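Local coordinates for protein K41043 (Homo sapiens, PDB 6KBR) that probably inhibits serine proteases as a Kazal-type domain of the SPINK2 kind, at residues 12-17 / 42-47. Residues are numbered along the deposited sequence; the frame is centred on the assembly and turned at random.
Sequences PNCRRY and TLCMKI
Cys14 and Cys44 are joined by a disulfide that fastens the N-terminal loop of this Kazal-type inhibitor domain to its single helix, 40-50, and it illustrates how, in a small disulfide-rich protein, a covalent bridge can supplement a small apolar core. The S-S bond turns through a chi3 of -75°, and in each cysteine SG stands anti to the carbonyl carbon, beside the backbone N, which brings the two CA atoms to 5.5 Å. Apolar groups pack round the sulfurs. Pro12 sets its CG 4.0 Å from Ile47 CD1, the two side chains crossing at a slant; Ile47, with CD1 anti to CA (chi2 179°), also carries that methyl to 4.2 Å from Cys14 SG. Beyond the segments, Ile47 leans on Asn53 and Ile54, so the same side chain links loop, helix and the approach to strand 56-59. Tyr17 approaches the bridge from three residues further along the loop, where the backbone bond from Tyr17 N to Cys14 O closes a turn over residues 14-17. Arg16 covers part of its ring: CG lies 3.4 Å above one face, toward the rim, while the contact of Arg16 NH2 with the phenol OH is unusually short and so doubtful in detail. Cys44 SG meets this ring obliquely, 3.9 Å from Tyr17 CD2.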
ATOM      1  N   PRO B  12     -10.791 -21.583  -2.026  1.00 23.58           N
ATOM      2  CA  PRO B  12     -10.227 -20.439  -2.771  1.00 24.34           C
ATOM      3  C   PRO B  12     -10.001 -20.695  -4.271  1.00 23.63           C
ATOM      4  O   PRO B  12      -9.505 -21.747  -4.648  1.00 21.40           O
ATOM      5  CB  PRO B  12      -8.884 -20.160  -2.062  1.00 23.47           C
ATOM      6  CG  PRO B  12      -8.523 -21.419  -1.431  1.00 23.43           C
ATOM      7  CD  PRO B  12      -9.786 -22.163  -1.135  1.00 24.45           C
ATOM      8  N   ASN B  13     -10.340 -19.724  -5.114  1.00 24.85           N
ATOM      9  CA  ASN B  13     -10.050 -19.867  -6.542  1.00 26.22           C
ATOM     10  C   ASN B  13      -8.760 -19.116  -6.821  1.00 25.20           C
ATOM     11  O   ASN B  13      -8.745 -17.876  -6.969  1.00 23.85           O
ATOM     12  CB  ASN B  13     -11.192 -19.400  -7.465  1.00 27.86           C
ATOM     13  CG  ASN B  13     -10.917 -19.745  -8.930  1.00 28.71           C
ATOM     14  OD1 ASN B  13      -9.942 -20.459  -9.270  1.00 24.12           O
ATOM     15  ND2 ASN B  13     -11.762 -19.226  -9.809  1.00 32.09           N
ATOM     16  N   CYS B  14      -7.670 -19.880  -6.835  1.00 22.03           N
ATOM     17  CA  CYS B  14      -6.360 -19.294  -6.951  1.00 20.93           C
ATOM     18  C   CYS B  14      -6.025 -18.859  -8.425  1.00 22.71           C
ATOM     19  O   CYS B  14      -5.173 -17.975  -8.648  1.00 18.70           O
ATOM     20  CB  CYS B  14      -5.345 -20.231  -6.281  1.00 19.48           C
ATOM     21  SG  CYS B  14      -5.680 -20.386  -4.481  1.00 17.27           S
ATOM     22  N   ARG B  15      -6.772 -19.388  -9.399  1.00 25.97           N
ATOM     23  CA  ARG B  15      -6.605 -19.027 -10.825  1.00 30.16           C
ATOM     24  C   ARG B  15      -6.919 -17.551 -11.113  1.00 28.72           C
ATOM     25  O   ARG B  15      -6.506 -17.035 -12.141  1.00 24.74           O
ATOM     26  CB  ARG B  15      -7.482 -19.925 -11.744  1.00 35.44           C
ATOM     27  CG  ARG B  15      -6.849 -21.231 -12.284  1.00 40.90           C
ATOM     28  CD  ARG B  15      -5.792 -21.976 -11.439  1.00 46.22           C
ATOM     29  NE  ARG B  15      -6.115 -22.195 -10.016  1.00 52.04           N
ATOM     30  CZ  ARG B  15      -7.039 -23.044  -9.539  1.00 58.07           C
ATOM     31  NH1 ARG B  15      -7.794 -23.798 -10.358  1.00 55.07           N
ATOM     32  NH2 ARG B  15      -7.224 -23.133  -8.214  1.00 57.33           N
ATOM     33  N   ARG B  16      -7.648 -16.885 -10.212  1.00 28.96           N
ATOM     34  CA  ARG B  16      -7.910 -15.445 -10.326  1.00 29.63           C
ATOM     35  C   ARG B  16      -6.720 -14.559  -9.872  1.00 27.02           C
ATOM     36  O   ARG B  16      -6.811 -13.337  -9.975  1.00 27.64           O
ATOM     37  CB  ARG B  16      -9.219 -15.062  -9.595  1.00 34.89           C
ATOM     38  CG  ARG B  16      -9.148 -14.650  -8.115  1.00 39.78           C
ATOM     39  CD  ARG B  16     -10.149 -13.548  -7.727  1.00 42.48           C
ATOM     40  NE  ARG B  16     -11.450 -14.064  -7.262  1.00 49.43           N
ATOM     41  CZ  ARG B  16     -11.745 -14.490  -6.015  1.00 49.15           C
ATOM     42  NH1 ARG B  16     -12.975 -14.923  -5.731  1.00 46.73           N
ATOM     43  NH2 ARG B  16     -10.836 -14.501  -5.046  1.00 50.68           N
ATOM     44  N   TYR B  17      -5.634 -15.154  -9.363  1.00 20.42           N
ATOM     45  CA  TYR B  17      -4.451 -14.378  -8.945  1.00 19.89           C
ATOM     46  C   TYR B  17      -3.254 -14.759  -9.752  1.00 18.62           C
ATOM     47  O   TYR B  17      -3.201 -15.860 -10.292  1.00 17.63           O
ATOM     48  CB  TYR B  17      -4.110 -14.597  -7.451  1.00 17.93           C
ATOM     49  CG  TYR B  17      -5.272 -14.250  -6.597  1.00 17.90           C
ATOM     50  CD1 TYR B  17      -5.657 -12.918  -6.387  1.00 18.94           C
ATOM     51  CD2 TYR B  17      -6.064 -15.252  -6.043  1.00 19.37           C
ATOM     52  CE1 TYR B  17      -6.796 -12.619  -5.620  1.00 18.42           C
ATOM     53  CE2 TYR B  17      -7.173 -14.951  -5.288  1.00 19.23           C
ATOM     54  CZ  TYR B  17      -7.532 -13.638  -5.087  1.00 19.18           C
ATOM     55  OH  TYR B  17      -8.678 -13.413  -4.329  1.00 21.98           O
ATOM     56  N   THR B  42      -2.586 -14.184  -0.843  1.00  7.85           N
ATOM     57  CA  THR B  42      -1.471 -14.645   0.017  1.00  7.70           C
ATOM     58  C   THR B  42      -1.651 -16.102   0.455  1.00  8.06           C
ATOM     59  O   THR B  42      -0.672 -16.889   0.511  1.00  7.67           O
ATOM     60  CB  THR B  42      -1.291 -13.706   1.199  1.00  7.50           C
ATOM     61  OG1 THR B  42      -1.023 -12.394   0.685  1.00  7.74           O
ATOM     62  CG2 THR B  42      -0.140 -14.081   2.043  1.00  7.73           C
ATOM     63  N   LEU B  43      -2.905 -16.457   0.732  1.00  8.34           N
ATOM     64  CA  LEU B  43      -3.265 -17.847   1.005  1.00  9.25           C
ATOM     65  C   LEU B  43      -2.887 -18.686  -0.179  1.00  9.10           C
ATOM     66  O   LEU B  43      -2.225 -19.716  -0.036  1.00  8.27           O
ATOM     67  CB  LEU B  43      -4.779 -17.980   1.294  1.00  9.35           C
ATOM     68  CG  LEU B  43      -5.332 -19.372   1.582  1.00 10.34           C
ATOM     69  CD1 LEU B  43      -4.416 -20.190   2.462  1.00 11.13           C
ATOM     70  CD2 LEU B  43      -6.685 -19.270   2.224  1.00 10.45           C
ATOM     71  N   CYS B  44      -3.330 -18.257  -1.355  1.00  9.73           N
ATOM     72  CA  CYS B  44      -2.993 -18.945  -2.614  1.00 10.19           C
ATOM     73  C   CYS B  44      -1.470 -19.162  -2.850  1.00 10.22           C
ATOM     74  O   CYS B  44      -1.040 -20.235  -3.266  1.00  8.63           O
ATOM     75  CB  CYS B  44      -3.640 -18.223  -3.815  1.00 11.28           C
ATOM     76  SG  CYS B  44      -5.420 -18.410  -3.806  1.00 12.82           S
ATOM     77  N   MET B  45      -0.659 -18.139  -2.551  1.00 10.47           N
ATOM     78  CA  MET B  45       0.769 -18.296  -2.552  1.00 11.07           C
ATOM     79  C   MET B  45       1.262 -19.436  -1.558  1.00 10.55           C
ATOM     80  O   MET B  45       2.050 -20.289  -1.908  1.00  9.12           O
ATOM     81  CB  MET B  45       1.418 -16.929  -2.284  1.00 13.05           C
ATOM     82  CG  MET B  45       1.530 -16.081  -3.574  1.00 15.09           C
ATOM     83  SD  MET B  45       2.643 -14.652  -3.451  1.00 19.86           S
ATOM     84  CE  MET B  45       4.217 -15.516  -3.507  1.00 19.24           C
ATOM     85  N   LYS B  46       0.775 -19.437  -0.343  1.00 10.69           N
ATOM     86  CA  LYS B  46       1.070 -20.507   0.623  1.00 11.22           C
ATOM     87  C   LYS B  46       0.706 -21.867   0.096  1.00 10.14           C
ATOM     88  O   LYS B  46       1.449 -22.783   0.269  1.00  9.33           O
ATOM     89  CB  LYS B  46       0.356 -20.287   1.967  1.00 12.74           C
ATOM     90  CG  LYS B  46       0.889 -21.219   3.063  1.00 15.10           C
ATOM     91  CD  LYS B  46       2.306 -20.854   3.540  1.00 16.90           C
ATOM     92  CE  LYS B  46       2.959 -22.047   4.217  1.00 21.36           C
ATOM     93  NZ  LYS B  46       3.927 -22.669   3.244  1.00 27.06           N
ATOM     94  N   ILE B  47      -0.435 -21.975  -0.572  1.00  9.89           N
ATOM     95  CA  ILE B  47      -0.875 -23.260  -1.165  1.00 10.01           C
ATOM     96  C   ILE B  47       0.216 -23.730  -2.110  1.00 11.01           C
ATOM     97  O   ILE B  47       0.673 -24.897  -2.045  1.00  9.40           O
ATOM     98  CB  ILE B  47      -2.261 -23.092  -1.816  1.00  9.20           C
ATOM     99  CG1 ILE B  47      -3.327 -22.961  -0.691  1.00  8.93           C
ATOM    100  CG2 ILE B  47      -2.567 -24.202  -2.876  1.00  9.45           C
ATOM    101  CD1 ILE B  47      -4.718 -22.775  -1.190  1.00  8.77           C
TER